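Local structure of nitrophorin Cim l NP (Cimex lectularius, 2IMQ) at residues A[217-231]-A[260-274]. The protein carries nitric oxide on a heme in bed bug saliva and delivers it to the victim during feeding, causing vasodilation. Numbering follows the deposited sequence.
Sequences QVTFKPTYKFKPNTD and YNSLTNYKQTEHRPV
R272 lays its guanidinium flat on the ring of F226, planes 16° apart, where two loops meet beside the beta-sandwich of this DNase I-like fold. Bends at chi2 and chi3 (-67° and 130°) fold the R272 chain back over that ring, while K267 CA covers the other guanidinium face. In the guanidinium plane, R272 NH1 and NH2 grip T230 O end-on at 2.9 and 3.2 Å, and NH2 also gives a nearly straight bond to T269 O; the plane is thus fixed by both stacking and bonds. Backbone bonds F226 N to E270 O (2.9 Å) and R272 N to T223 O tie the loops together. Y224 and H271 form an offset stack, centroids 4.4 Å apart, with H271 ND1 held by T242 OG1. Near the end of strand 255-262, the F220 ring turns its edge to the face of Y260, S262 N lies over the centre of the F220 ring, and waters join K221 O to S262 OG and Q217 O to Y260 O. The solvent side is looser, edged by exposed P228, N229 and D231. At D231, a short bridge completes the network with R272: K267 NZ meets the syn lone pair of D231 OD1 at 2.6 Å.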
loop_
_atom_site.group_PDB
_atom_site.type_symbol
_atom_site.label_atom_id
_atom_site.label_comp_id
_atom_site.label_asym_id
_atom_site.label_seq_id
_atom_site.Cartn_x
_atom_site.Cartn_y
_atom_site.Cartn_z
ATOM N N GLN A 217 11.432 8.436 -3.189
ATOM C CA GLN A 217 12.384 8.771 -2.121
ATOM C C GLN A 217 11.706 8.904 -0.757
ATOM O O GLN A 217 10.697 9.548 -0.594
ATOM C CB GLN A 217 13.109 10.094 -2.406
ATOM C CG GLN A 217 14.046 10.500 -1.284
ATOM C CD GLN A 217 14.782 11.808 -1.432
ATOM O OE1 GLN A 217 15.770 12.021 -0.687
ATOM N NE2 GLN A 217 14.326 12.693 -2.341
ATOM N N VAL A 218 12.312 8.243 0.210
ATOM C CA VAL A 218 11.841 8.263 1.577
ATOM C C VAL A 218 12.581 9.355 2.335
ATOM O O VAL A 218 13.778 9.337 2.421
ATOM C CB VAL A 218 12.116 6.911 2.270
ATOM C CG1 VAL A 218 11.769 6.960 3.713
ATOM C CG2 VAL A 218 11.313 5.796 1.564
ATOM N N THR A 219 11.827 10.269 2.917
ATOM C CA THR A 219 12.377 11.333 3.759
ATOM C C THR A 219 11.860 11.312 5.172
ATOM O O THR A 219 12.250 12.173 5.953
ATOM C CB THR A 219 12.084 12.717 3.135
ATOM O OG1 THR A 219 10.680 12.944 3.130
ATOM C CG2 THR A 219 12.511 12.745 1.748
ATOM N N PHE A 220 10.954 10.402 5.493
ATOM C CA PHE A 220 10.336 10.293 6.765
ATOM C C PHE A 220 11.006 9.187 7.560
ATOM O O PHE A 220 11.565 8.219 7.044
ATOM C CB PHE A 220 8.832 10.053 6.624
ATOM C CG PHE A 220 8.431 8.925 5.680
ATOM C CD1 PHE A 220 8.149 7.665 6.154
ATOM C CD2 PHE A 220 8.278 9.167 4.334
ATOM C CE1 PHE A 220 7.754 6.660 5.286
ATOM C CE2 PHE A 220 7.904 8.182 3.480
ATOM C CZ PHE A 220 7.623 6.919 3.980
ATOM N N LYS A 221 10.867 9.318 8.873
ATOM C CA LYS A 221 11.411 8.390 9.810
ATOM C C LYS A 221 10.646 7.067 9.759
ATOM O O LYS A 221 9.540 7.012 9.235
ATOM C CB LYS A 221 11.405 8.934 11.225
ATOM C CG LYS A 221 12.310 10.125 11.303
ATOM C CD LYS A 221 12.203 10.791 12.627
ATOM C CE LYS A 221 13.069 12.044 12.646
ATOM N NZ LYS A 221 14.460 11.870 12.196
ATOM N N PRO A 222 11.283 5.993 10.203
ATOM C CA PRO A 222 10.617 4.712 10.225
ATOM C C PRO A 222 9.220 4.807 10.781
ATOM O O PRO A 222 8.978 5.523 11.755
ATOM C CB PRO A 222 11.527 3.880 11.103
ATOM C CG PRO A 222 12.893 4.438 10.755
ATOM C CD PRO A 222 12.667 5.903 10.679
ATOM N N THR A 223 8.322 3.992 10.247
ATOM C CA THR A 223 6.908 4.043 10.609
ATOM C C THR A 223 6.503 2.974 11.643
ATOM O O THR A 223 5.330 2.864 12.007
ATOM C CB THR A 223 6.059 3.870 9.365
ATOM O OG1 THR A 223 6.374 2.613 8.722
ATOM C CG2 THR A 223 6.275 5.014 8.394
ATOM N N TYR A 224 7.466 2.257 12.173
ATOM C CA TYR A 224 7.297 1.184 13.082
ATOM C C TYR A 224 8.597 1.046 13.881
ATOM O O TYR A 224 9.654 1.386 13.368
ATOM C CB TYR A 224 7.002 -0.100 12.298
ATOM C CG TYR A 224 7.024 -1.391 12.969
ATOM C CD1 TYR A 224 5.899 -1.911 13.590
ATOM C CD2 TYR A 224 8.190 -2.139 12.993
ATOM C CE1 TYR A 224 5.917 -3.165 14.181
ATOM C CE2 TYR A 224 8.203 -3.416 13.512
ATOM C CZ TYR A 224 7.074 -3.911 14.148
ATOM O OH TYR A 224 7.059 -5.148 14.759
ATOM N N LYS A 225 8.570 0.586 15.104
ATOM C CA LYS A 225 7.407 0.270 15.905
ATOM C C LYS A 225 7.248 1.326 16.967
ATOM O O LYS A 225 8.202 1.585 17.705
ATOM C CB LYS A 225 7.638 -1.090 16.559
ATOM C CG LYS A 225 6.531 -1.622 17.474
ATOM C CD LYS A 225 7.004 -2.923 18.073
ATOM C CE LYS A 225 6.034 -3.571 18.998
ATOM N NZ LYS A 225 6.625 -4.834 19.622
ATOM N N PHE A 226 6.062 1.900 17.056
ATOM C CA PHE A 226 5.752 2.959 18.000
ATOM C C PHE A 226 4.981 2.411 19.184
ATOM O O PHE A 226 4.230 1.426 19.100
ATOM C CB PHE A 226 4.943 4.048 17.336
ATOM C CG PHE A 226 5.722 4.877 16.386
ATOM C CD1 PHE A 226 5.723 4.595 15.022
ATOM C CD2 PHE A 226 6.542 5.891 16.867
ATOM C CE1 PHE A 226 6.476 5.364 14.176
ATOM C CE2 PHE A 226 7.292 6.669 16.025
ATOM C CZ PHE A 226 7.276 6.381 14.681
ATOM N N LYS A 227 5.146 3.090 20.309
ATOM C CA LYS A 227 4.235 2.844 21.424
ATOM C C LYS A 227 2.937 3.547 21.042
ATOM O O LYS A 227 2.980 4.706 20.665
ATOM C CB LYS A 227 4.838 3.377 22.719
ATOM C CG LYS A 227 6.179 2.788 23.061
ATOM C CD LYS A 227 6.770 3.415 24.303
ATOM C CE LYS A 227 8.010 2.656 24.713
ATOM N NZ LYS A 227 7.647 1.263 25.081
ATOM N N PRO A 228 1.803 2.852 21.012
ATOM C CA PRO A 228 0.550 3.479 20.558
ATOM C C PRO A 228 0.230 4.838 21.198
ATOM O O PRO A 228 0.518 5.061 22.380
ATOM C CB PRO A 228 -0.502 2.456 20.962
ATOM C CG PRO A 228 0.191 1.179 20.876
ATOM C CD PRO A 228 1.592 1.438 21.360
ATOM N N ASN A 229 -0.339 5.740 20.408
ATOM C CA ASN A 229 -0.676 7.116 20.836
ATOM C C ASN A 229 0.496 8.038 21.213
ATOM O O ASN A 229 0.273 9.136 21.737
ATOM C CB ASN A 229 -1.757 7.081 21.933
ATOM C CG ASN A 229 -2.954 6.257 21.520
ATOM O OD1 ASN A 229 -3.296 5.267 22.170
ATOM N ND2 ASN A 229 -3.556 6.615 20.372
ATOM N N THR A 230 1.730 7.617 20.904
ATOM C CA THR A 230 2.934 8.430 21.125
ATOM C C THR A 230 3.716 8.485 19.839
ATOM O O THR A 230 3.297 7.862 18.840
ATOM C CB THR A 230 3.849 7.855 22.232
ATOM O OG1 THR A 230 4.521 6.660 21.783
ATOM C CG2 THR A 230 3.034 7.420 23.447
ATOM N N ASP A 231 4.821 9.240 19.863
ATOM C CA ASP A 231 5.816 9.285 18.805
ATOM C C ASP A 231 7.114 8.649 19.253
ATOM O O ASP A 231 8.167 8.899 18.671
ATOM C CB ASP A 231 6.065 10.714 18.355
ATOM C CG ASP A 231 4.814 11.373 17.887
ATOM O OD1 ASP A 231 4.097 10.732 17.088
ATOM O OD2 ASP A 231 4.459 12.502 18.275
ATOM N N TYR A 260 5.390 11.439 -0.757
ATOM C CA TYR A 260 5.438 10.127 -0.100
ATOM C C TYR A 260 5.731 10.421 1.343
ATOM O O TYR A 260 6.772 10.959 1.655
ATOM C CB TYR A 260 6.534 9.298 -0.751
ATOM C CG TYR A 260 6.663 7.860 -0.342
ATOM C CD1 TYR A 260 5.529 7.041 -0.111
ATOM C CD2 TYR A 260 7.909 7.263 -0.242
ATOM C CE1 TYR A 260 5.665 5.701 0.178
ATOM C CE2 TYR A 260 8.031 5.901 0.031
ATOM C CZ TYR A 260 6.914 5.123 0.253
ATOM O OH TYR A 260 7.075 3.811 0.566
ATOM N N ASN A 261 4.779 10.173 2.203
ATOM C CA ASN A 261 4.893 10.515 3.591
ATOM C C ASN A 261 4.154 9.568 4.485
ATOM O O ASN A 261 3.062 9.130 4.155
ATOM C CB ASN A 261 4.250 11.901 3.849
ATOM C CG ASN A 261 4.895 13.041 3.099
ATOM O OD1 ASN A 261 5.834 13.657 3.581
ATOM N ND2 ASN A 261 4.353 13.381 1.956
ATOM N N SER A 262 4.694 9.316 5.671
ATOM C CA SER A 262 3.929 8.737 6.737
ATOM C C SER A 262 3.001 9.816 7.312
ATOM O O SER A 262 3.304 10.991 7.285
ATOM C CB SER A 262 4.828 8.218 7.841
ATOM O OG SER A 262 5.658 9.258 8.324
ATOM N N LEU A 263 1.891 9.344 7.831
ATOM C CA LEU A 263 0.899 10.220 8.454
ATOM C C LEU A 263 0.946 10.040 9.938
ATOM O O LEU A 263 0.277 9.213 10.566
ATOM C CB LEU A 263 -0.466 9.909 7.910
ATOM C CG LEU A 263 -0.613 9.972 6.409
ATOM C CD1 LEU A 263 -2.042 9.621 6.041
ATOM C CD2 LEU A 263 -0.202 11.311 5.832
ATOM N N THR A 264 1.779 10.876 10.531
ATOM C CA THR A 264 2.131 10.704 11.931
ATOM C C THR A 264 0.970 11.103 12.869
ATOM O O THR A 264 0.973 10.692 14.022
ATOM C CB THR A 264 3.450 11.432 12.245
ATOM O OG1 THR A 264 3.406 12.771 11.787
ATOM C CG2 THR A 264 4.628 10.771 11.429
ATOM N N ASN A 265 -0.064 11.789 12.356
ATOM C CA ASN A 265 -1.288 12.101 13.164
ATOM C C ASN A 265 -2.177 10.914 13.466
ATOM O O ASN A 265 -3.050 10.977 14.327
ATOM C CB ASN A 265 -2.127 13.176 12.458
ATOM C CG ASN A 265 -1.491 14.525 12.515
ATOM O OD1 ASN A 265 -0.735 14.828 13.464
ATOM N ND2 ASN A 265 -1.771 15.354 11.519
ATOM N N TYR A 266 -2.001 9.826 12.702
ATOM C CA TYR A 266 -2.675 8.583 12.995
ATOM C C TYR A 266 -1.802 7.715 13.879
ATOM O O TYR A 266 -1.056 6.852 13.365
ATOM C CB TYR A 266 -3.049 7.866 11.669
ATOM C CG TYR A 266 -4.062 8.633 10.857
ATOM C CD1 TYR A 266 -3.683 9.565 9.929
ATOM C CD2 TYR A 266 -5.427 8.451 11.063
ATOM C CE1 TYR A 266 -4.612 10.295 9.195
ATOM C CE2 TYR A 266 -6.371 9.166 10.321
ATOM C CZ TYR A 266 -5.971 10.096 9.406
ATOM O OH TYR A 266 -6.859 10.825 8.639
ATOM N N LYS A 267 -1.871 7.951 15.208
ATOM C CA LYS A 267 -1.001 7.281 16.175
ATOM C C LYS A 267 -1.611 6.099 16.867
ATOM O O LYS A 267 -1.013 5.532 17.795
ATOM C CB LYS A 267 -0.553 8.245 17.283
ATOM C CG LYS A 267 0.105 9.474 16.787
ATOM C CD LYS A 267 0.644 10.341 17.918
ATOM C CE LYS A 267 0.855 11.753 17.418
ATOM N NZ LYS A 267 1.908 11.842 16.360
ATOM N N GLN A 268 -2.783 5.697 16.426
ATOM C CA GLN A 268 -3.582 4.728 17.148
ATOM C C GLN A 268 -2.882 3.402 17.251
ATOM O O GLN A 268 -3.232 2.557 18.088
ATOM C CB GLN A 268 -4.927 4.480 16.440
ATOM C CG GLN A 268 -5.800 5.713 16.295
ATOM C CD GLN A 268 -5.792 6.284 14.905
ATOM O OE1 GLN A 268 -6.825 6.397 14.271
ATOM N NE2 GLN A 268 -4.646 6.634 14.432
ATOM N N THR A 269 -1.891 3.148 16.385
ATOM C CA THR A 269 -1.263 1.851 16.457
ATOM C C THR A 269 0.268 1.926 16.342
ATOM O O THR A 269 0.835 2.979 16.317
ATOM C CB THR A 269 -1.890 0.912 15.432
ATOM O OG1 THR A 269 -1.697 -0.440 15.829
ATOM C CG2 THR A 269 -1.246 0.991 14.059
ATOM N N GLU A 270 0.872 0.769 16.334
ATOM C CA GLU A 270 2.306 0.635 16.311
ATOM C C GLU A 270 2.967 1.024 14.962
ATOM O O GLU A 270 4.168 1.261 14.921
ATOM C CB GLU A 270 2.662 -0.821 16.531
ATOM C CG GLU A 270 2.226 -1.548 17.768
ATOM C CD GLU A 270 2.768 -2.976 17.647
ATOM O OE1 GLU A 270 2.738 -3.571 16.524
ATOM O OE2 GLU A 270 3.273 -3.472 18.649
ATOM N N HIS A 271 2.194 0.983 13.882
ATOM C CA HIS A 271 2.636 1.440 12.566
ATOM C C HIS A 271 1.897 2.706 12.214
ATOM O O HIS A 271 0.706 2.879 12.542
ATOM C CB HIS A 271 2.233 0.453 11.489
ATOM C CG HIS A 271 2.769 -0.912 11.632
ATOM N ND1 HIS A 271 3.785 -1.402 10.823
ATOM C CD2 HIS A 271 2.333 -1.948 12.379
ATOM C CE1 HIS A 271 3.975 -2.674 11.117
ATOM N NE2 HIS A 271 3.106 -3.032 12.050
ATOM N N ARG A 272 2.503 3.557 11.431
ATOM C CA ARG A 272 1.863 4.748 10.909
ATOM C C ARG A 272 1.511 4.521 9.449
ATOM O O ARG A 272 2.307 3.970 8.685
ATOM C CB ARG A 272 2.794 5.950 11.028
ATOM C CG ARG A 272 3.295 6.210 12.456
ATOM C CD ARG A 272 2.167 6.638 13.360
ATOM N NE ARG A 272 2.031 5.919 14.638
ATOM C CZ ARG A 272 2.468 6.330 15.813
ATOM N NH1 ARG A 272 3.179 7.457 15.937
ATOM N NH2 ARG A 272 2.189 5.616 16.894
ATOM N N PRO A 273 0.354 5.021 9.019
ATOM C CA PRO A 273 -0.045 4.902 7.607
ATOM C C PRO A 273 0.882 5.656 6.702
ATOM O O PRO A 273 1.477 6.675 7.112
ATOM C CB PRO A 273 -1.467 5.472 7.555
ATOM C CG PRO A 273 -1.753 6.006 8.857
ATOM C CD PRO A 273 -0.670 5.731 9.796
ATOM N N VAL A 274 0.985 5.203 5.455
ATOM C CA VAL A 274 1.818 5.807 4.478
ATOM C C VAL A 274 1.014 6.193 3.266
ATOM O O VAL A 274 0.339 5.346 2.673
ATOM C CB VAL A 274 3.005 4.885 4.129
ATOM C CG1 VAL A 274 3.798 5.419 2.970
ATOM C CG2 VAL A 274 3.961 4.756 5.283
HETATM O O HOH W 1 9.396 10.804 1.487
HETATM O O HOH W 2 7.459 8.227 10.068
HETATM O O HOH W 3 3.699 1.760 8.570
HETATM O O HOH W 4 4.863 8.945 14.217
#